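PDB 6JKV: PppA from Pseudomonas aeruginosa, which probably acts as a metal-dependent serine/threonine protein phosphatase of the PP2C family and regulates the type VI secretion system. Local coordinates for residues A86-L100 against L123-L136. Residues are numbered along the deposited sequence; the frame is centred on the assembly and turned at random.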
ATOM      1  N   ALA A  86       7.403 -12.039  14.398  1.00 24.48           N
ATOM      2  CA  ALA A  86       6.785 -12.581  15.631  1.00 24.29           C
ATOM      3  C   ALA A  86       5.588 -13.453  15.234  1.00 24.68           C
ATOM      4  O   ALA A  86       4.857 -13.073  14.292  1.00 25.48           O
ATOM      5  CB  ALA A  86       6.374 -11.466  16.561  1.00 23.71           C
ATOM      6  N   SER A  87       5.407 -14.586  15.914  1.00 25.26           N
ATOM      7  CA  SER A  87       4.386 -15.603  15.557  1.00 25.15           C
ATOM      8  C   SER A  87       2.988 -15.042  15.839  1.00 25.22           C
ATOM      9  O   SER A  87       2.064 -15.353  15.070  1.00 23.15           O
ATOM     10  CB  SER A  87       4.622 -16.896  16.286  1.00 26.40           C
ATOM     11  OG  SER A  87       4.513 -16.700  17.683  1.00 29.40           O
ATOM     12  N   SER A  88       2.854 -14.247  16.909  1.00 25.27           N
ATOM     13  CA  SER A  88       1.589 -13.582  17.311  1.00 23.93           C
ATOM     14  C   SER A  88       1.340 -12.367  16.419  1.00 22.50           C
ATOM     15  O   SER A  88       2.170 -11.435  16.430  1.00 23.99           O
ATOM     16  CB  SER A  88       1.610 -13.178  18.753  1.00 24.79           C
ATOM     17  OG  SER A  88       0.620 -12.197  19.020  1.00 23.86           O
ATOM     18  N   LEU A  89       0.221 -12.363  15.702  1.00 20.81           N
ATOM     19  CA  LEU A  89      -0.131 -11.253  14.790  1.00 19.85           C
ATOM     20  C   LEU A  89      -0.277  -9.942  15.565  1.00 20.15           C
ATOM     21  O   LEU A  89       0.261  -8.932  15.129  1.00 20.05           O
ATOM     22  CB  LEU A  89      -1.398 -11.598  14.004  1.00 19.74           C
ATOM     23  CG  LEU A  89      -1.874 -10.515  13.033  1.00 19.43           C
ATOM     24  CD1 LEU A  89      -0.775 -10.085  12.071  1.00 18.75           C
ATOM     25  CD2 LEU A  89      -3.078 -10.993  12.247  1.00 19.84           C
ATOM     26  N   PRO A  90      -1.000  -9.856  16.703  1.00 20.86           N
ATOM     27  CA  PRO A  90      -1.115  -8.571  17.401  1.00 20.97           C
ATOM     28  C   PRO A  90       0.231  -7.985  17.846  1.00 20.56           C
ATOM     29  O   PRO A  90       0.393  -6.785  17.767  1.00 20.07           O
ATOM     30  CB  PRO A  90      -2.002  -8.874  18.616  1.00 21.94           C
ATOM     31  CG  PRO A  90      -2.780 -10.104  18.199  1.00 22.48           C
ATOM     32  CD  PRO A  90      -1.824 -10.901  17.331  1.00 21.87           C
ATOM     33  N   ALA A  91       1.158  -8.823  18.308  1.00 21.70           N
ATOM     34  CA  ALA A  91       2.506  -8.369  18.717  1.00 22.25           C
ATOM     35  C   ALA A  91       3.261  -7.871  17.485  1.00 21.12           C
ATOM     36  O   ALA A  91       3.913  -6.820  17.577  1.00 20.65           O
ATOM     37  CB  ALA A  91       3.267  -9.463  19.425  1.00 23.70           C
ATOM     38  N   TYR A  92       3.167  -8.610  16.378  1.00 20.62           N
ATOM     39  CA  TYR A  92       3.786  -8.233  15.086  1.00 19.57           C
ATOM     40  C   TYR A  92       3.265  -6.855  14.672  1.00 18.59           C
ATOM     41  O   TYR A  92       4.074  -5.979  14.352  1.00 17.83           O
ATOM     42  CB  TYR A  92       3.530  -9.304  14.024  1.00 18.86           C
ATOM     43  CG  TYR A  92       4.340  -9.133  12.765  1.00 18.37           C
ATOM     44  CD1 TYR A  92       5.688  -8.799  12.808  1.00 19.12           C
ATOM     45  CD2 TYR A  92       3.772  -9.349  11.522  1.00 17.72           C
ATOM     46  CE1 TYR A  92       6.438  -8.659  11.652  1.00 18.08           C
ATOM     47  CE2 TYR A  92       4.506  -9.206  10.357  1.00 16.54           C
ATOM     48  CZ  TYR A  92       5.844  -8.869  10.421  1.00 17.17           C
ATOM     49  OH  TYR A  92       6.565  -8.748   9.275  1.00 17.19           O
ATOM     50  N   VAL A  93       1.947  -6.662  14.747  1.00 19.14           N
ATOM     51  CA  VAL A  93       1.283  -5.389  14.340  1.00 18.73           C
ATOM     52  C   VAL A  93       1.784  -4.252  15.232  1.00 18.35           C
ATOM     53  O   VAL A  93       2.064  -3.169  14.680  1.00 18.88           O
ATOM     54  CB  VAL A  93      -0.250  -5.516  14.369  1.00 18.96           C
ATOM     55  CG1 VAL A  93      -0.933  -4.162  14.324  1.00 19.23           C
ATOM     56  CG2 VAL A  93      -0.734  -6.410  13.238  1.00 18.77           C
ATOM     57  N   GLY A  94       1.903  -4.485  16.546  1.00 18.86           N
ATOM     58  CA  GLY A  94       2.511  -3.517  17.475  1.00 20.65           C
ATOM     59  C   GLY A  94       3.912  -3.117  17.036  1.00 20.62           C
ATOM     60  O   GLY A  94       4.223  -1.907  17.052  1.00 20.89           O
ATOM     61  N   ALA A  95       4.728  -4.095  16.631  1.00 20.78           N
ATOM     62  CA  ALA A  95       6.122  -3.867  16.187  1.00 21.36           C
ATOM     63  C   ALA A  95       6.123  -3.067  14.881  1.00 20.26           C
ATOM     64  O   ALA A  95       6.989  -2.185  14.743  1.00 21.10           O
ATOM     65  CB  ALA A  95       6.861  -5.177  16.032  1.00 22.53           C
ATOM     66  N   LEU A  96       5.188  -3.360  13.965  1.00 18.93           N
ATOM     67  CA  LEU A  96       5.063  -2.615  12.687  1.00 18.77           C
ATOM     68  C   LEU A  96       4.738  -1.150  12.982  1.00 19.16           C
ATOM     69  O   LEU A  96       5.381  -0.267  12.372  1.00 18.74           O
ATOM     70  CB  LEU A  96       3.982  -3.245  11.807  1.00 18.59           C
ATOM     71  CG  LEU A  96       4.263  -4.666  11.319  1.00 18.24           C
ATOM     72  CD1 LEU A  96       2.988  -5.306  10.811  1.00 18.03           C
ATOM     73  CD2 LEU A  96       5.329  -4.676  10.234  1.00 18.48           C
ATOM     74  N   ARG A  97       3.777  -0.913  13.877  1.00 19.67           N
ATOM     75  CA  ARG A  97       3.372   0.455  14.294  1.00 20.21           C
ATOM     76  C   ARG A  97       4.592   1.219  14.814  1.00 21.48           C
ATOM     77  O   ARG A  97       4.775   2.393  14.415  1.00 21.02           O
ATOM     78  CB  ARG A  97       2.292   0.419  15.378  1.00 20.56           C
ATOM     79  CG  ARG A  97       0.909   0.080  14.849  1.00 20.27           C
ATOM     80  CD  ARG A  97      -0.094   0.007  15.974  1.00 20.11           C
ATOM     81  NE  ARG A  97      -1.476  -0.044  15.520  1.00 19.60           N
ATOM     82  CZ  ARG A  97      -2.238   1.016  15.262  1.00 20.16           C
ATOM     83  NH1 ARG A  97      -1.753   2.245  15.382  1.00 21.38           N
ATOM     84  NH2 ARG A  97      -3.497   0.844  14.891  1.00 19.11           N
ATOM     85  N   THR A  98       5.395   0.583  15.667  1.00 22.04           N
ATOM     86  CA  THR A  98       6.565   1.227  16.308  1.00 23.35           C
ATOM     87  C   THR A  98       7.598   1.559  15.233  1.00 23.48           C
ATOM     88  O   THR A  98       8.165   2.676  15.275  1.00 26.70           O
ATOM     89  CB  THR A  98       7.180   0.356  17.408  1.00 23.87           C
ATOM     90  OG1 THR A  98       6.212   0.188  18.442  1.00 22.77           O
ATOM     91  CG2 THR A  98       8.428   0.978  17.993  1.00 24.82           C
ATOM     92  N   GLY A  99       7.843   0.617  14.318  1.00 22.08           N
ATOM     93  CA  GLY A  99       8.768   0.821  13.193  1.00 22.28           C
ATOM     94  C   GLY A  99       8.356   2.014  12.355  1.00 21.56           C
ATOM     95  O   GLY A  99       9.234   2.793  11.956  1.00 21.47           O
ATOM     96  N   LEU A 100       7.056   2.157  12.102  1.00 20.35           N
ATOM     97  CA  LEU A 100       6.523   3.271  11.285  1.00 20.13           C
ATOM     98  C   LEU A 100       6.667   4.594  12.048  1.00 21.11           C
ATOM     99  O   LEU A 100       7.030   5.613  11.407  1.00 22.33           O
ATOM    100  CB  LEU A 100       5.075   2.967  10.899  1.00 19.76           C
ATOM    101  CG  LEU A 100       4.931   1.856   9.854  1.00 18.76           C
ATOM    102  CD1 LEU A 100       3.470   1.580   9.557  1.00 17.84           C
ATOM    103  CD2 LEU A 100       5.674   2.225   8.580  1.00 18.46           C
ATOM    104  N   LEU A 123       1.495   4.853   3.118  1.00 16.66           N
ATOM    105  CA  LEU A 123       1.757   3.439   3.423  1.00 17.03           C
ATOM    106  C   LEU A 123       0.446   2.674   3.416  1.00 16.06           C
ATOM    107  O   LEU A 123      -0.538   3.200   3.922  1.00 17.34           O
ATOM    108  CB  LEU A 123       2.442   3.314   4.784  1.00 17.74           C
ATOM    109  CG  LEU A 123       2.620   1.866   5.227  1.00 17.80           C
ATOM    110  CD1 LEU A 123       4.066   1.577   5.568  1.00 20.19           C
ATOM    111  CD2 LEU A 123       1.694   1.528   6.379  1.00 18.28           C
ATOM    112  N   VAL A 124       0.472   1.467   2.863  1.00 15.89           N
ATOM    113  CA  VAL A 124      -0.573   0.437   3.089  1.00 16.07           C
ATOM    114  C   VAL A 124       0.158  -0.892   3.252  1.00 15.39           C
ATOM    115  O   VAL A 124       1.007  -1.221   2.404  1.00 15.70           O
ATOM    116  CB  VAL A 124      -1.621   0.408   1.958  1.00 16.10           C
ATOM    117  CG1 VAL A 124      -1.001   0.200   0.591  1.00 15.73           C
ATOM    118  CG2 VAL A 124      -2.684  -0.642   2.218  1.00 16.51           C
ATOM    119  N   LEU A 125      -0.117  -1.600   4.338  1.00 14.42           N
ATOM    120  CA  LEU A 125       0.477  -2.931   4.572  1.00 14.74           C
ATOM    121  C   LEU A 125      -0.644  -3.898   4.939  1.00 15.11           C
ATOM    122  O   LEU A 125      -1.710  -3.454   5.397  1.00 14.21           O
ATOM    123  CB  LEU A 125       1.596  -2.865   5.622  1.00 14.58           C
ATOM    124  CG  LEU A 125       1.209  -2.700   7.090  1.00 16.13           C
ATOM    125  CD1 LEU A 125       0.971  -4.044   7.764  1.00 16.75           C
ATOM    126  CD2 LEU A 125       2.299  -1.939   7.837  1.00 17.10           C
ATOM    127  N   LEU A 126      -0.402  -5.172   4.648  1.00 15.25           N
ATOM    128  CA  LEU A 126      -1.203  -6.306   5.151  1.00 15.34           C
ATOM    129  C   LEU A 126      -0.236  -7.286   5.812  1.00 15.31           C
ATOM    130  O   LEU A 126       0.782  -7.625   5.196  1.00 16.14           O
ATOM    131  CB  LEU A 126      -1.970  -6.942   3.990  1.00 14.99           C
ATOM    132  CG  LEU A 126      -2.664  -8.266   4.300  1.00 15.45           C
ATOM    133  CD1 LEU A 126      -3.953  -8.018   5.065  1.00 14.83           C
ATOM    134  CD2 LEU A 126      -2.926  -9.056   3.026  1.00 15.18           C
ATOM    135  N   ALA A 127      -0.531  -7.686   7.042  1.00 15.37           N
ATOM    136  CA  ALA A 127       0.219  -8.723   7.774  1.00 16.32           C
ATOM    137  C   ALA A 127      -0.749  -9.855   8.100  1.00 16.73           C
ATOM    138  O   ALA A 127      -1.868  -9.557   8.560  1.00 16.88           O
ATOM    139  CB  ALA A 127       0.835  -8.146   9.017  1.00 17.11           C
ATOM    140  N   ALA A 128      -0.345 -11.093   7.838  1.00 16.10           N
ATOM    141  CA  ALA A 128      -1.214 -12.275   7.976  1.00 16.63           C
ATOM    142  C   ALA A 128      -0.515 -13.319   8.840  1.00 16.91           C
ATOM    143  O   ALA A 128       0.712 -13.485   8.719  1.00 15.89           O
ATOM    144  CB  ALA A 128      -1.580 -12.833   6.621  1.00 16.20           C
ATOM    145  N   ARG A 129      -1.299 -13.969   9.698  1.00 18.58           N
ATOM    146  CA  ARG A 129      -0.906 -15.170  10.472  1.00 19.56           C
ATOM    147  C   ARG A 129      -2.089 -16.142  10.465  1.00 20.39           C
ATOM    148  O   ARG A 129      -3.106 -15.847  11.105  1.00 19.83           O
ATOM    149  CB  ARG A 129      -0.525 -14.801  11.907  1.00 20.03           C
ATOM    150  CG  ARG A 129       0.716 -13.928  12.023  1.00 20.54           C
ATOM    151  CD  ARG A 129       1.967 -14.690  11.649  1.00 21.89           C
ATOM    152  NE  ARG A 129       3.165 -13.930  11.984  1.00 24.20           N
ATOM    153  CZ  ARG A 129       3.750 -13.028  11.200  1.00 23.41           C
ATOM    154  NH1 ARG A 129       3.252 -12.764  10.000  1.00 21.58           N
ATOM    155  NH2 ARG A 129       4.836 -12.391  11.627  1.00 24.20           N
ATOM    156  N   GLY A 130      -1.961 -17.248   9.738  1.00 21.55           N
ATOM    157  CA  GLY A 130      -3.042 -18.236   9.588  1.00 22.12           C
ATOM    158  C   GLY A 130      -4.322 -17.592   9.072  1.00 21.28           C
ATOM    159  O   GLY A 130      -4.299 -16.987   7.970  1.00 21.40           O
ATOM    160  N   ASN A 131      -5.387 -17.666   9.874  1.00 21.06           N
ATOM    161  CA  ASN A 131      -6.756 -17.222   9.499  1.00 21.78           C
ATOM    162  C   ASN A 131      -6.998 -15.753   9.850  1.00 21.46           C
ATOM    163  O   ASN A 131      -8.125 -15.291   9.631  1.00 21.52           O
ATOM    164  CB  ASN A 131      -7.832 -18.069  10.183  1.00 23.36           C
ATOM    165  CG  ASN A 131      -7.712 -19.528   9.805  1.00 23.93           C
ATOM    166  OD1 ASN A 131      -7.162 -19.844   8.759  1.00 25.71           O
ATOM    167  ND2 ASN A 131      -8.192 -20.427  10.649  1.00 25.16           N
ATOM    168  N   GLN A 132      -6.012 -15.049  10.402  1.00 21.40           N
ATOM    169  CA  GLN A 132      -6.205 -13.632  10.785  1.00 21.16           C
ATOM    170  C   GLN A 132      -5.205 -12.771  10.025  1.00 20.25           C
ATOM    171  O   GLN A 132      -4.064 -13.222   9.770  1.00 20.87           O
ATOM    172  CB  GLN A 132      -6.097 -13.414  12.293  1.00 22.97           C
ATOM    173  CG  GLN A 132      -5.169 -14.384  12.999  1.00 24.55           C
ATOM    174  CD  GLN A 132      -5.406 -14.376  14.489  1.00 25.81           C
ATOM    175  OE1 GLN A 132      -6.548 -14.484  14.943  1.00 28.27           O
ATOM    176  NE2 GLN A 132      -4.329 -14.222  15.252  1.00 24.70           N
ATOM    177  N   ALA A 133      -5.644 -11.572   9.666  1.00 18.54           N
ATOM    178  CA  ALA A 133      -4.789 -10.566   9.020  1.00 18.06           C
ATOM    179  C   ALA A 133      -5.131  -9.192   9.576  1.00 17.43           C
ATOM    180  O   ALA A 133      -6.213  -9.028  10.155  1.00 18.23           O
ATOM    181  CB  ALA A 133      -4.937 -10.626   7.519  1.00 17.37           C
ATOM    182  N   SER A 134      -4.186  -8.269   9.451  1.00 16.73           N
ATOM    183  CA  SER A 134      -4.339  -6.854   9.849  1.00 16.72           C
ATOM    184  C   SER A 134      -3.866  -5.978   8.697  1.00 16.48           C
ATOM    185  O   SER A 134      -2.845  -6.310   8.077  1.00 16.30           O
ATOM    186  CB  SER A 134      -3.587  -6.558  11.115  1.00 16.78           C
ATOM    187  OG  SER A 134      -4.083  -7.330  12.195  1.00 16.60           O
ATOM    188  N   CYS A 135      -4.599  -4.904   8.427  1.00 15.78           N
ATOM    189  CA  CYS A 135      -4.191  -3.845   7.484  1.00 15.85           C
ATOM    190  C   CYS A 135      -3.880  -2.589   8.292  1.00 16.38           C
ATOM    191  O   CYS A 135      -4.719  -2.172   9.110  1.00 16.62           O
ATOM    192  CB  CYS A 135      -5.277  -3.575   6.452  1.00 16.17           C
ATOM    193  SG  CYS A 135      -4.971  -2.110   5.433  1.00 17.56           S
ATOM    194  N   LEU A 136      -2.690  -2.032   8.086  1.00 16.30           N
ATOM    195  CA  LEU A 136      -2.323  -0.690   8.592  1.00 17.00           C
ATOM    196  C   LEU A 136      -2.117   0.214   7.380  1.00 16.79           C
ATOM    197  O   LEU A 136      -1.478  -0.222   6.410  1.00 16.52           O
ATOM    198  CB  LEU A 136      -1.045  -0.772   9.427  1.00 17.35           C
ATOM    199  CG  LEU A 136      -1.163  -1.480  10.772  1.00 18.54           C
ATOM    200  CD1 LEU A 136       0.215  -1.839  11.316  1.00 19.87           C
ATOM    201  CD2 LEU A 136      -1.934  -0.630  11.769  1.00 19.33           C
TER
HETATM  202  O   HOH W   1      -1.678 -14.949  15.713  1.00 29.76           O
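Two side chains lie against opposite faces of the Tyr92 ring: Leu96 CD1 over one and the Arg129 guanidinium over the other, its NH2 3.2 Å from Tyr92 CD2 in an off-centre cation-pi contact, the two planes 35° apart. Helix 89-100 here packs on the 123-136 hairpin of the PP2C alpha/beta sandwich, nearly antiparallel to its first strand (155°). At the edge of the guanidinium sits Ala86 O, gripped side-on by Arg129 NE (3.0 Å) and Arg129 NH2 (2.8 Å), while NH1 bonds Ala128 O and Ala54 O; a long, multivalent arginine suits this place, tying the loop before the helix to the end of a strand. The bend at chi2 (-69°), with CG against Leu89 CB, carries the guanidinium to Ala86 O and the Tyr92 face. Leu89 straddles both strands, CD1 on Ala127 and CD2 against the backbone at Gln132; small Ala127 and Ser134 leave the helix room to approach. Leu96 CD1 packs on Leu125 CD1 and Ala127 CB, Val93 CG1 on Leu136 CD1 and Val93 CG2 on Ser134 CB, branched side chains filling the interface. At its margin Leu136 CD2 lies against one face of the Arg97 guanidinium, whose NH2 is salt-bridged to Glu198. Farther along, Leu100 CD2 meets Leu123 CD1 tip to tip at a tight 3.5 Å.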